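Local coordinates for protein chemotaxis transducer (Pseudomonas aeruginosa, PDB 6GCV) that serves as a chemoreceptor that binds nitrate directly through its PilJ-type domain and so mediates chemotaxis to it, at residues P18-V23 with R72-M77; L30-A35 with Q117-L122; R36-L41 with K49-T54; A83-K88 with N127-L132. All coordinates share one frame; numbering follows the deposited sequence.

Interaction 1: P18-V23 with R72-M77; sequences PETINV and RNVSRM. With ACT (acetate ion), chain F.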
loop_
_atom_site.group_PDB
_atom_site.type_symbol
_atom_site.label_atom_id
_atom_site.label_comp_id
_atom_site.label_asym_id
_atom_site.label_seq_id
_atom_site.Cartn_x
_atom_site.Cartn_y
_atom_site.Cartn_z
ATOM N N PRO A 18 -3.261 -16.815 -7.283
ATOM C CA PRO A 18 -3.665 -15.640 -6.517
ATOM C C PRO A 18 -2.474 -14.931 -5.900
ATOM O O PRO A 18 -2.501 -13.704 -5.780
ATOM C CB PRO A 18 -4.569 -16.223 -5.426
ATOM C CG PRO A 18 -5.109 -17.471 -6.021
ATOM C CD PRO A 18 -4.026 -18.021 -6.918
ATOM N N GLU A 19 -1.450 -15.687 -5.488
ATOM C CA GLU A 19 -0.281 -15.078 -4.879
ATOM C C GLU A 19 0.431 -14.126 -5.855
ATOM O O GLU A 19 1.009 -13.127 -5.436
ATOM C CB GLU A 19 0.656 -16.147 -4.342
ATOM C CG GLU A 19 2.006 -15.642 -3.856
ATOM C CD GLU A 19 2.004 -14.747 -2.655
ATOM O OE1 GLU A 19 0.967 -14.260 -2.197
ATOM O OE2 GLU A 19 3.137 -14.503 -2.169
ATOM N N THR A 20 0.381 -14.417 -7.162
ATOM C CA THR A 20 0.996 -13.508 -8.141
ATOM C C THR A 20 0.348 -12.112 -8.060
ATOM O O THR A 20 1.027 -11.081 -8.027
ATOM C CB THR A 20 0.889 -14.067 -9.571
ATOM O OG1 THR A 20 1.470 -15.376 -9.608
ATOM C CG2 THR A 20 1.557 -13.190 -10.576
ATOM N N ILE A 21 -0.983 -12.098 -8.021
ATOM C CA ILE A 21 -1.734 -10.851 -7.933
ATOM C C ILE A 21 -1.531 -10.183 -6.555
ATOM O O ILE A 21 -1.434 -8.964 -6.453
ATOM C CB ILE A 21 -3.228 -11.062 -8.270
ATOM C CG1 ILE A 21 -3.408 -11.588 -9.697
ATOM C CG2 ILE A 21 -4.028 -9.781 -8.066
ATOM C CD1 ILE A 21 -2.887 -10.675 -10.776
ATOM N N ASN A 22 -1.455 -10.991 -5.505
ATOM C CA ASN A 22 -1.172 -10.474 -4.168
ATOM C C ASN A 22 0.158 -9.734 -4.104
ATOM O O ASN A 22 0.245 -8.623 -3.570
ATOM C CB ASN A 22 -1.199 -11.581 -3.124
ATOM C CG ASN A 22 -0.998 -11.062 -1.728
ATOM O OD1 ASN A 22 -1.653 -10.099 -1.334
ATOM N ND2 ASN A 22 -0.068 -11.645 -0.990
ATOM N N VAL A 23 1.198 -10.350 -4.673
ATOM C CA VAL A 23 2.525 -9.770 -4.653
ATOM C C VAL A 23 2.559 -8.466 -5.455
ATOM O O VAL A 23 3.138 -7.467 -5.009
ATOM C CB VAL A 23 3.555 -10.806 -5.129
ATOM C CG1 VAL A 23 4.873 -10.190 -5.514
ATOM C CG2 VAL A 23 3.751 -11.867 -4.063
ATOM N N ARG A 72 7.810 -19.362 -4.227
ATOM C CA ARG A 72 6.888 -18.365 -3.707
ATOM C C ARG A 72 5.519 -18.388 -4.398
ATOM O O ARG A 72 4.597 -17.686 -3.993
ATOM C CB ARG A 72 7.507 -16.983 -3.858
ATOM C CG ARG A 72 6.873 -15.930 -2.986
ATOM C CD ARG A 72 7.520 -14.568 -3.201
ATOM N NE ARG A 72 6.971 -13.599 -2.266
ATOM C CZ ARG A 72 7.167 -12.283 -2.326
ATOM N NH1 ARG A 72 7.867 -11.751 -3.312
ATOM N NH2 ARG A 72 6.596 -11.489 -1.443
ATOM N N ASN A 73 5.392 -19.200 -5.439
ATOM C CA ASN A 73 4.154 -19.308 -6.208
ATOM C C ASN A 73 3.808 -17.996 -6.904
ATOM O O ASN A 73 2.629 -17.564 -6.895
ATOM C CB ASN A 73 2.996 -19.817 -5.346
ATOM C CG ASN A 73 1.845 -20.352 -6.153
ATOM O OD1 ASN A 73 0.720 -20.413 -5.656
ATOM N ND2 ASN A 73 2.097 -20.712 -7.411
ATOM N N VAL A 74 4.829 -17.357 -7.458
ATOM C CA VAL A 74 4.648 -16.175 -8.281
ATOM C C VAL A 74 4.944 -16.558 -9.715
ATOM O O VAL A 74 6.053 -16.991 -10.041
ATOM C CB VAL A 74 5.559 -15.008 -7.838
ATOM C CG1 VAL A 74 5.475 -13.835 -8.796
ATOM C CG2 VAL A 74 5.205 -14.550 -6.426
ATOM N N SER A 75 3.948 -16.392 -10.567
ATOM C CA SER A 75 4.044 -16.693 -12.002
ATOM C C SER A 75 4.749 -15.565 -12.769
ATOM O O SER A 75 4.485 -14.399 -12.513
ATOM C CB SER A 75 2.608 -16.853 -12.579
ATOM O OG SER A 75 1.781 -17.731 -11.792
ATOM N N ARG A 76 5.593 -15.900 -13.750
ATOM C CA ARG A 76 6.095 -14.878 -14.675
ATOM C C ARG A 76 4.993 -14.708 -15.705
ATOM O O ARG A 76 4.508 -15.679 -16.275
ATOM C CB ARG A 76 7.407 -15.302 -15.354
ATOM C CG ARG A 76 7.950 -14.252 -16.331
ATOM C CD ARG A 76 9.170 -14.736 -17.092
ATOM N NE ARG A 76 8.951 -16.001 -17.785
ATOM C CZ ARG A 76 8.434 -16.129 -19.006
ATOM N NH1 ARG A 76 8.069 -15.068 -19.722
ATOM N NH2 ARG A 76 8.289 -17.345 -19.521
ATOM N N MET A 77 4.614 -13.469 -15.997
ATOM C CA MET A 77 3.626 -13.193 -17.004
ATOM C C MET A 77 4.339 -12.524 -18.157
ATOM O O MET A 77 4.800 -11.390 -18.045
ATOM C CB MET A 77 2.504 -12.327 -16.461
ATOM C CG MET A 77 1.756 -12.942 -15.299
ATOM S SD MET A 77 0.308 -11.960 -14.741
ATOM C CE MET A 77 -0.866 -12.360 -16.045
HETATM C C ACT F . 6.476 -14.408 0.982
HETATM O O ACT F . 6.221 -13.644 1.941
HETATM O OXT ACT F . 5.663 -14.593 0.043
HETATM C CH3 ACT F . 7.812 -15.105 0.948
HETATM O O HOH W 1 -1.526 -18.579 -4.689
HETATM O O HOH W 2 3.899 -17.607 -1.397
#

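Interaction 2: L30-A35 with Q117-L122; sequences LSQKMA and QYSTEL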
loop_
_atom_site.group_PDB
_atom_site.type_symbol
_atom_site.label_atom_id
_atom_site.label_comp_id
_atom_site.label_asym_id
_atom_site.label_seq_id
_atom_site.Cartn_x
_atom_site.Cartn_y
_atom_site.Cartn_z
ATOM N N LEU A 30 3.876 -1.161 -0.604
ATOM C CA LEU A 30 5.260 -0.976 -0.205
ATOM C C LEU A 30 5.781 0.390 -0.644
ATOM O O LEU A 30 6.560 1.025 0.084
ATOM C CB LEU A 30 6.135 -2.104 -0.744
ATOM C CG LEU A 30 5.873 -3.480 -0.117
ATOM C CD1 LEU A 30 6.524 -4.567 -0.929
ATOM C CD2 LEU A 30 6.341 -3.563 1.321
ATOM N N SER A 31 5.374 0.836 -1.829
ATOM C CA SER A 31 5.803 2.146 -2.291
ATOM C C SER A 31 5.445 3.253 -1.308
ATOM O O SER A 31 6.171 4.238 -1.197
ATOM C CB SER A 31 5.235 2.432 -3.693
ATOM O OG SER A 31 3.853 2.798 -3.683
ATOM N N GLN A 32 4.301 3.100 -0.659
ATOM C CA GLN A 32 3.836 4.099 0.295
ATOM C C GLN A 32 4.491 3.932 1.687
ATOM O O GLN A 32 4.847 4.919 2.332
ATOM C CB GLN A 32 2.307 4.059 0.374
ATOM C CG GLN A 32 1.658 4.258 -0.976
ATOM C CD GLN A 32 2.068 5.545 -1.601
ATOM O OE1 GLN A 32 1.651 6.594 -1.116
ATOM N NE2 GLN A 32 2.915 5.491 -2.637
ATOM N N LYS A 33 4.634 2.682 2.104
ATOM C CA LYS A 33 5.320 2.393 3.373
ATOM C C LYS A 33 6.733 2.947 3.392
ATOM O O LYS A 33 7.170 3.544 4.387
ATOM C CB LYS A 33 5.286 0.879 3.650
ATOM C CG LYS A 33 5.893 0.467 4.992
ATOM C CD LYS A 33 5.600 -1.000 5.277
ATOM C CE LYS A 33 6.066 -1.396 6.669
ATOM N NZ LYS A 33 7.491 -1.782 6.624
ATOM N N MET A 34 7.454 2.747 2.291
ATOM C CA MET A 34 8.820 3.229 2.253
ATOM C C MET A 34 8.859 4.759 2.309
ATOM O O MET A 34 9.768 5.341 2.921
ATOM C CB MET A 34 9.627 2.639 1.101
ATOM C CG MET A 34 9.117 2.976 -0.240
ATOM S SD MET A 34 9.975 2.074 -1.554
ATOM C CE MET A 34 9.489 0.361 -1.508
ATOM N N ALA A 35 7.893 5.418 1.681
ATOM C CA ALA A 35 7.854 6.871 1.754
ATOM C C ALA A 35 7.629 7.335 3.202
ATOM O O ALA A 35 8.282 8.262 3.680
ATOM C CB ALA A 35 6.777 7.434 0.858
ATOM N N GLN A 117 4.942 13.917 -5.474
ATOM C CA GLN A 117 4.428 13.704 -6.825
ATOM C C GLN A 117 4.957 12.391 -7.392
ATOM O O GLN A 117 4.229 11.633 -8.051
ATOM C CB GLN A 117 4.825 14.854 -7.757
ATOM C CG GLN A 117 4.144 14.815 -9.131
ATOM C CD GLN A 117 4.775 13.855 -10.138
ATOM O OE1 GLN A 117 5.934 13.494 -10.022
ATOM N NE2 GLN A 117 4.008 13.461 -11.147
ATOM N N TYR A 118 6.223 12.124 -7.159
ATOM C CA TYR A 118 6.819 10.934 -7.692
ATOM C C TYR A 118 6.311 9.660 -7.006
ATOM O O TYR A 118 6.060 8.634 -7.664
ATOM C CB TYR A 118 8.336 11.053 -7.649
ATOM C CG TYR A 118 8.951 10.476 -8.883
ATOM C CD1 TYR A 118 8.776 11.058 -10.135
ATOM C CD2 TYR A 118 9.601 9.281 -8.813
ATOM C CE1 TYR A 118 9.310 10.480 -11.274
ATOM C CE2 TYR A 118 10.168 8.711 -9.932
ATOM C CZ TYR A 118 10.015 9.297 -11.159
ATOM O OH TYR A 118 10.557 8.665 -12.269
ATOM N N SER A 119 6.041 9.762 -5.710
ATOM C CA SER A 119 5.424 8.646 -4.992
ATOM C C SER A 119 4.050 8.309 -5.580
ATOM O O SER A 119 3.714 7.134 -5.797
ATOM C CB SER A 119 5.289 8.988 -3.503
ATOM O OG SER A 119 4.880 7.845 -2.746
ATOM N N THR A 120 3.275 9.350 -5.852
ATOM C CA THR A 120 1.948 9.182 -6.430
ATOM C C THR A 120 2.026 8.617 -7.847
ATOM O O THR A 120 1.215 7.768 -8.241
ATOM C CB THR A 120 1.201 10.516 -6.360
ATOM O OG1 THR A 120 0.989 10.805 -4.970
ATOM C CG2 THR A 120 -0.127 10.492 -7.165
ATOM N N GLU A 121 3.004 9.080 -8.625
ATOM C CA GLU A 121 3.204 8.576 -9.961
ATOM C C GLU A 121 3.537 7.101 -9.955
ATOM O O GLU A 121 2.965 6.309 -10.719
ATOM C CB GLU A 121 4.292 9.389 -10.690
ATOM C CG GLU A 121 4.621 8.877 -12.081
ATOM C CD GLU A 121 5.699 9.672 -12.778
ATOM O OE1 GLU A 121 5.961 10.835 -12.392
ATOM O OE2 GLU A 121 6.249 9.147 -13.766
ATOM N N LEU A 122 4.486 6.717 -9.104
ATOM C CA LEU A 122 4.853 5.302 -9.014
ATOM C C LEU A 122 3.658 4.454 -8.607
ATOM O O LEU A 122 3.389 3.400 -9.176
ATOM C CB LEU A 122 6.030 5.082 -8.069
ATOM C CG LEU A 122 6.413 3.625 -7.824
ATOM C CD1 LEU A 122 6.830 2.961 -9.101
ATOM C CD2 LEU A 122 7.534 3.510 -6.805
#

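Interaction 3: R36-L41 with K49-T54; sequences REALQL and KALAAT. With NA (sodium ion), chain E; ACT (acetate ion), chain G.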
loop_
_atom_site.group_PDB
_atom_site.type_symbol
_atom_site.label_atom_id
_atom_site.label_comp_id
_atom_site.label_asym_id
_atom_site.label_seq_id
_atom_site.Cartn_x
_atom_site.Cartn_y
_atom_site.Cartn_z
ATOM N N ARG A 36 6.687 6.711 3.890
ATOM C CA ARG A 36 6.483 7.087 5.262
ATOM C C ARG A 36 7.713 6.859 6.130
ATOM O O ARG A 36 8.056 7.682 6.960
ATOM C CB ARG A 36 5.173 6.608 5.795
ATOM C CG ARG A 36 4.933 5.211 5.989
ATOM C CD ARG A 36 5.112 4.783 7.432
ATOM N NE ARG A 36 4.649 3.422 7.598
ATOM C CZ ARG A 36 4.946 2.601 8.599
ATOM N NH1 ARG A 36 5.976 2.855 9.386
ATOM N NH2 ARG A 36 4.338 1.395 8.601
ATOM N N GLU A 37 8.388 5.734 5.922
ATOM C CA GLU A 37 9.606 5.456 6.688
ATOM C C GLU A 37 10.698 6.503 6.387
ATOM O O GLU A 37 11.430 6.915 7.321
ATOM C CB GLU A 37 10.089 4.049 6.369
ATOM C CG GLU A 37 9.195 2.988 6.958
ATOM C CD GLU A 37 9.412 1.588 6.436
ATOM O OE1 GLU A 37 9.922 1.441 5.319
ATOM O OE2 GLU A 37 9.023 0.597 7.124
ATOM N N ALA A 38 10.857 6.873 5.117
ATOM C CA ALA A 38 11.870 7.882 4.771
ATOM C C ALA A 38 11.550 9.234 5.372
ATOM O O ALA A 38 12.449 9.945 5.844
ATOM C CB ALA A 38 12.012 7.960 3.271
ATOM N N LEU A 39 10.265 9.624 5.339
ATOM C CA LEU A 39 9.869 10.900 5.933
ATOM C C LEU A 39 10.071 10.896 7.459
ATOM O O LEU A 39 10.480 11.909 8.046
ATOM C CB LEU A 39 8.408 11.221 5.588
ATOM C CG LEU A 39 8.175 11.498 4.089
ATOM C CD1 LEU A 39 6.685 11.396 3.804
ATOM C CD2 LEU A 39 8.695 12.835 3.669
ATOM N N GLN A 40 9.820 9.772 8.096
ATOM C CA GLN A 40 10.061 9.672 9.525
ATOM C C GLN A 40 11.571 9.800 9.880
ATOM O O GLN A 40 11.945 10.423 10.868
ATOM C CB GLN A 40 9.462 8.402 10.071
ATOM C CG GLN A 40 9.424 8.382 11.587
ATOM C CD GLN A 40 8.431 7.368 12.109
ATOM O OE1 GLN A 40 7.404 7.097 11.475
ATOM N NE2 GLN A 40 8.723 6.795 13.263
ATOM N N LEU A 41 12.402 9.202 9.039
ATOM C CA LEU A 41 13.851 9.408 9.136
ATOM C C LEU A 41 14.194 10.886 8.933
ATOM O O LEU A 41 15.051 11.432 9.667
ATOM C CB LEU A 41 14.601 8.526 8.126
ATOM C CG LEU A 41 14.684 7.048 8.546
ATOM C CD1 LEU A 41 14.887 6.101 7.386
ATOM C CD2 LEU A 41 15.824 6.861 9.574
ATOM N N LYS A 49 16.974 0.597 9.337
ATOM C CA LYS A 49 16.824 -0.828 9.078
ATOM C C LYS A 49 15.448 -1.143 8.517
ATOM O O LYS A 49 15.290 -2.018 7.685
ATOM C CB LYS A 49 17.086 -1.634 10.340
ATOM C CG LYS A 49 18.514 -1.450 10.860
ATOM C CD LYS A 49 18.745 -2.208 12.160
ATOM C CE LYS A 49 18.046 -1.523 13.317
ATOM N NZ LYS A 49 18.454 -2.052 14.627
ATOM N N ALA A 50 14.450 -0.422 8.978
ATOM C CA ALA A 50 13.060 -0.634 8.536
ATOM C C ALA A 50 12.911 -0.199 7.095
ATOM O O ALA A 50 12.299 -0.897 6.298
ATOM C CB ALA A 50 12.083 0.101 9.439
ATOM N N LEU A 51 13.443 0.969 6.763
ATOM C CA LEU A 51 13.400 1.437 5.408
ATOM C C LEU A 51 14.080 0.449 4.462
ATOM O O LEU A 51 13.561 0.098 3.417
ATOM C CB LEU A 51 14.009 2.824 5.286
ATOM C CG LEU A 51 14.073 3.423 3.864
ATOM C CD1 LEU A 51 12.722 3.505 3.214
ATOM C CD2 LEU A 51 14.735 4.793 3.847
ATOM N N ALA A 52 15.286 0.006 4.838
ATOM C CA ALA A 52 15.994 -0.969 4.026
ATOM C C ALA A 52 15.178 -2.207 3.819
ATOM O O ALA A 52 15.156 -2.762 2.712
ATOM C CB ALA A 52 17.358 -1.301 4.617
ATOM N N ALA A 53 14.557 -2.708 4.881
ATOM C CA ALA A 53 13.786 -3.936 4.754
ATOM C C ALA A 53 12.594 -3.780 3.815
ATOM O O ALA A 53 12.270 -4.693 3.039
ATOM C CB ALA A 53 13.354 -4.397 6.122
ATOM N N THR A 54 11.917 -2.636 3.883
ATOM C CA THR A 54 10.767 -2.387 2.999
ATOM C C THR A 54 11.193 -2.302 1.534
ATOM O O THR A 54 10.557 -2.884 0.639
ATOM C CB THR A 54 10.012 -1.113 3.431
ATOM O OG1 THR A 54 9.668 -1.271 4.816
ATOM C CG2 THR A 54 8.794 -0.913 2.604
HETATM NA NA NA E . 11.744 5.056 9.582
HETATM C C ACT G . 8.099 0.119 10.336
HETATM O O ACT G . 7.300 0.376 11.294
HETATM O OXT ACT G . 8.523 1.047 9.560
HETATM C CH3 ACT G . 8.376 -1.301 9.949
HETATM O O HOH W 3 9.783 3.299 10.586
#

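Interaction 4: A83-K88 with N127-L132; sequences AAQRQK and NNLVSL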
loop_
_atom_site.group_PDB
_atom_site.type_symbol
_atom_site.label_atom_id
_atom_site.label_comp_id
_atom_site.label_asym_id
_atom_site.label_seq_id
_atom_site.Cartn_x
_atom_site.Cartn_y
_atom_site.Cartn_z
ATOM N N ALA A 83 4.977 -7.108 -19.542
ATOM C CA ALA A 83 6.430 -6.910 -19.492
ATOM C C ALA A 83 6.789 -5.448 -19.711
ATOM O O ALA A 83 7.632 -4.924 -19.008
ATOM C CB ALA A 83 7.127 -7.804 -20.522
ATOM N N ALA A 84 6.139 -4.777 -20.653
ATOM C CA ALA A 84 6.405 -3.356 -20.921
ATOM C C ALA A 84 6.049 -2.496 -19.713
ATOM O O ALA A 84 6.789 -1.572 -19.380
ATOM C CB ALA A 84 5.657 -2.875 -22.160
ATOM N N GLN A 85 4.930 -2.793 -19.053
ATOM C CA GLN A 85 4.559 -2.052 -17.852
ATOM C C GLN A 85 5.537 -2.307 -16.701
ATOM O O GLN A 85 5.852 -1.367 -15.956
ATOM C CB GLN A 85 3.127 -2.326 -17.446
ATOM C CG GLN A 85 2.613 -1.473 -16.274
ATOM C CD GLN A 85 2.558 0.023 -16.573
ATOM O OE1 GLN A 85 2.633 0.450 -17.726
ATOM N NE2 GLN A 85 2.466 0.843 -15.519
ATOM N N ARG A 86 6.037 -3.534 -16.555
ATOM C CA ARG A 86 7.074 -3.792 -15.534
ATOM C C ARG A 86 8.303 -2.949 -15.833
ATOM O O ARG A 86 8.918 -2.425 -14.906
ATOM C CB ARG A 86 7.477 -5.269 -15.440
ATOM C CG ARG A 86 6.394 -6.163 -14.881
ATOM C CD ARG A 86 6.942 -7.540 -14.461
ATOM N NE ARG A 86 7.491 -8.291 -15.604
ATOM C CZ ARG A 86 6.826 -9.173 -16.325
ATOM N NH1 ARG A 86 5.571 -9.494 -16.033
ATOM N NH2 ARG A 86 7.418 -9.762 -17.373
ATOM N N GLN A 87 8.675 -2.804 -17.106
ATOM C CA GLN A 87 9.842 -1.984 -17.427
ATOM C C GLN A 87 9.602 -0.504 -17.181
ATOM O O GLN A 87 10.474 0.184 -16.707
ATOM C CB GLN A 87 10.359 -2.209 -18.856
ATOM C CG GLN A 87 11.641 -1.387 -19.106
ATOM C CD GLN A 87 12.688 -1.517 -17.973
ATOM O OE1 GLN A 87 13.161 -0.506 -17.355
ATOM N NE2 GLN A 87 13.018 -2.771 -17.645
ATOM N N LYS A 88 8.403 -0.019 -17.472
ATOM C CA LYS A 88 8.049 1.376 -17.196
ATOM C C LYS A 88 8.121 1.641 -15.699
ATOM O O LYS A 88 8.698 2.618 -15.274
ATOM C CB LYS A 88 6.646 1.676 -17.731
ATOM C CG LYS A 88 6.228 3.116 -17.606
ATOM C CD LYS A 88 4.839 3.357 -18.172
ATOM C CE LYS A 88 4.439 4.806 -17.987
ATOM N NZ LYS A 88 3.177 5.067 -18.686
ATOM N N ASN A 127 -0.430 0.445 -9.804
ATOM C CA ASN A 127 -1.831 0.090 -9.938
ATOM C C ASN A 127 -2.140 -0.313 -11.379
ATOM O O ASN A 127 -2.901 -1.259 -11.618
ATOM C CB ASN A 127 -2.697 1.249 -9.511
ATOM C CG ASN A 127 -4.107 0.832 -9.313
ATOM O OD1 ASN A 127 -4.391 -0.149 -8.617
ATOM N ND2 ASN A 127 -4.998 1.572 -9.903
ATOM N N ASN A 128 -1.570 0.408 -12.354
ATOM C CA ASN A 128 -1.776 0.034 -13.747
ATOM C C ASN A 128 -1.224 -1.375 -14.040
ATOM O O ASN A 128 -1.806 -2.139 -14.798
ATOM C CB ASN A 128 -1.150 1.046 -14.702
ATOM C CG ASN A 128 -1.848 2.397 -14.672
ATOM O OD1 ASN A 128 -2.998 2.507 -14.225
ATOM N ND2 ASN A 128 -1.156 3.446 -15.147
ATOM N N LEU A 129 -0.089 -1.715 -13.450
ATOM C CA LEU A 129 0.477 -3.061 -13.593
ATOM C C LEU A 129 -0.480 -4.113 -13.068
ATOM O O LEU A 129 -0.748 -5.115 -13.756
ATOM C CB LEU A 129 1.850 -3.165 -12.922
ATOM C CG LEU A 129 2.505 -4.554 -12.928
ATOM C CD1 LEU A 129 2.769 -5.034 -14.331
ATOM C CD2 LEU A 129 3.777 -4.578 -12.093
ATOM N N VAL A 130 -1.006 -3.891 -11.864
ATOM C CA VAL A 130 -1.987 -4.806 -11.290
ATOM C C VAL A 130 -3.186 -4.968 -12.225
ATOM O O VAL A 130 -3.649 -6.071 -12.477
ATOM C CB VAL A 130 -2.469 -4.313 -9.887
ATOM C CG1 VAL A 130 -3.662 -5.120 -9.382
ATOM C CG2 VAL A 130 -1.319 -4.392 -8.905
ATOM N N SER A 131 -3.689 -3.865 -12.738
ATOM C CA SER A 131 -4.848 -3.900 -13.643
ATOM C C SER A 131 -4.559 -4.732 -14.881
ATOM O O SER A 131 -5.402 -5.543 -15.305
ATOM C CB SER A 131 -5.227 -2.493 -14.066
ATOM O OG SER A 131 -5.744 -1.763 -12.963
ATOM N N LEU A 132 -3.396 -4.535 -15.484
ATOM C CA LEU A 132 -3.058 -5.317 -16.687
ATOM C C LEU A 132 -2.940 -6.804 -16.367
ATOM O O LEU A 132 -3.364 -7.673 -17.155
ATOM C CB LEU A 132 -1.750 -4.817 -17.290
ATOM C CG LEU A 132 -1.792 -3.427 -17.910
ATOM C CD1 LEU A 132 -0.364 -3.021 -18.250
ATOM C CD2 LEU A 132 -2.646 -3.382 -19.155
HETATM O O HOH W 4 0.402 2.266 -17.905
#

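Interaction 1: P18-V23 with R72-M77
Thr20 and Ser75 make the direct polar link: the amide N of Ser75 donates a hydrogen bond to Thr20 OG1 at 2.8 Å, practically straight at 179°. Thr20 OG1 lies beside its own backbone N (chi1 -56°), facing the incoming amide, and Ser17 OG just before the helix is a second partner of the same oxygen. Ser17 also bonds to the carbonyl O of Asn73. One water accepts from the backbone N of Glu19 and donates to Asn73 OD1. A second donates to Arg72 O at 2.7 Å and, weakly, to Glu19 OE2. Within the helix, Asn22 ND2 donates to Glu19 OE1 at 3.1 Å on the syn side. Glu19 OE2 reaches Arg72 NE only as a long ion pair of 3.9 Å, well out of the guanidinium plane. The NE-H of Arg72 points instead to an acetate ion at the guanidinium edge, probably from the crystallisation liquor (Arg72 NE to OXT 2.8 Å), while NH1 is taken by Asp64 and Ser61. Val23 CG2 sits over the centre of one guanidinium face and also touches Val74 CG2 at 3.9 Å. Asn73 and Val74 both face Asn69 in a G1 beta bulge that shapes the loop. This loop between helices 48-67 and 80-103 thus lies against the first turns of helix 18-42, with Val74 on Leu65 of helix 48-67 and Thr20 and Met77 on Met133 of helix 112-137.

Interaction 2: L30-A35 with Q117-L122
Ser119 meets Gln32, Ser31 and Ala35 through its hydroxyl and is the first residue of 117-122 to touch helix 18-42. Its OG accepts a hydrogen bond from Gln32 NE2 at 3.1 Å; the bond is bent (138°), and OG lies 31° out of the amide plane. Gln32 NE2 gives its other N-H, straight and in plane, to Ser31 OG at 3.0 Å, so both of its protons are used. Gln32 reaches this spot because its chain folds back at chi2, and its OE1 is held by Arg36 of the second subunit. Ser119 OG is gripped further by Tyr96 OH, which also bonds to Ser31 O, while Ala35 CB lies 4.1 Å from Ser119 OG. The two segments run nearly antiparallel, 162° between directions and 9.9 Å between axes, as first and last helices of the four-helix bundle that forms this PilJ-type domain. Small and polar side chains fill the interface, together with Tyr96 from helix 80-103. One turn beyond Ser119, Leu122 brings CD2 to 4.0 Å from Ser31 CB. Leu122 also packs on Tyr96, and Ser31 OG has a further partner in the carbonyl O of Arg28.

Interaction 3: R36-L41 with K49-T54
Glu37 reaches across to Thr54, its chain extended beyond CG (chi2 167°), so that the carboxylate arrives beside the second helix with OE1 2.8 Å from Thr54 OG1. The proton of the Thr54 hydroxyl may go to Glu37 OE1 or to Ala50 O, one turn back and 3.0 Å from Thr54 OG1; Lys33 NZ is another partner of this hydroxyl and also pairs with Glu37 OE2. An acetate ion, probably from the crystallisation liquor, brings OXT to just 2.5 Å from Glu37 OE2, so one of the two acid groups probably holds a proton and donates it to the other. Arg36 turns toward the same acetate by taking CG between the backbone N and the carbonyl carbon (chi1 68°) and bending at chi2, but NH1 makes only a weak bond to it, while NH2 goes to Thr120 of the second subunit, which also bonds the acetate. Beside this polar patch, Leu51, with CG anti to its backbone N (chi1 178°), sends CD2 to 3.8 Å from Leu41 CD1, and the same methyl meets Ala38 CB. The sodium ion is bound by Glu37 O at 2.9 Å and by a water that also donates to the acetate; Asp47 belongs to the same site. Here two sequential helices joined by a short connection pack as an antiparallel helical hairpin, with the metal site at its closed end.

Interaction 4: A83-K88 with N127-L132
Gln85 lies across the backbone of Leu129, and these two residues bury the most surface in the contact. The glutamine chain leaves with CG anti to its backbone N and then bends at chi2 (64°), with CG over Leu129, 3.8 Å from both CA and CB of that residue. On one flank Leu132 places CD1 against Gln85 CB at 3.6 Å. On the other, Gln85 NE2 passes 3.7 Å from Asn128 CB, with the two amide planes 64° apart. The polar end of Gln85 is well provided for. Its NE2 donates to Glu125 one turn earlier on helix 112-137, and OE1 accepts from a water at 2.9 Å that in turn takes a weak bond from Asn128 ND2. Leu129 CD1 presses on the aliphatic CG of Arg86 at 3.8 Å, with CD2 a little further off. Arg86 turns its charged end the other way, to Asp66 of helix 48-67 and the carbonyl O of Met77, and one face of its guanidinium covers Ala83 CA from its own helix. Leu129 and the aliphatic part of Gln85 thus form the middle of the contact, with Leu132 and Asn128 at its margins. The segments run nearly antiparallel, at 168° with axes 9.7 Å apart. Such antiparallel packing of the last two helices is characteristic of an up-and-down four-helix bundle.

How the interactions relate
From the N terminus, helix 18-42 takes part in three of the four contacts, successively along its length. Interaction 1 closes a long loop by bringing the connection before helix 80-103 back to the helix start. Interaction 3 lies within that loop as a short hairpin between helices 18-42 and 48-67. Interaction 2 ties the first helix to the last; its loop crosses that of interaction 1 and also encloses interaction 3, which it touches through Lys33 and Thr54. Interaction 4 pairs helices 80-103 and 112-137, coming after interaction 1 in the chain but meeting it where Met77 O contacts Arg86 NH1, and it crosses interaction 2. Interactions 1 and 3 lie on opposite sides of the chain's centre.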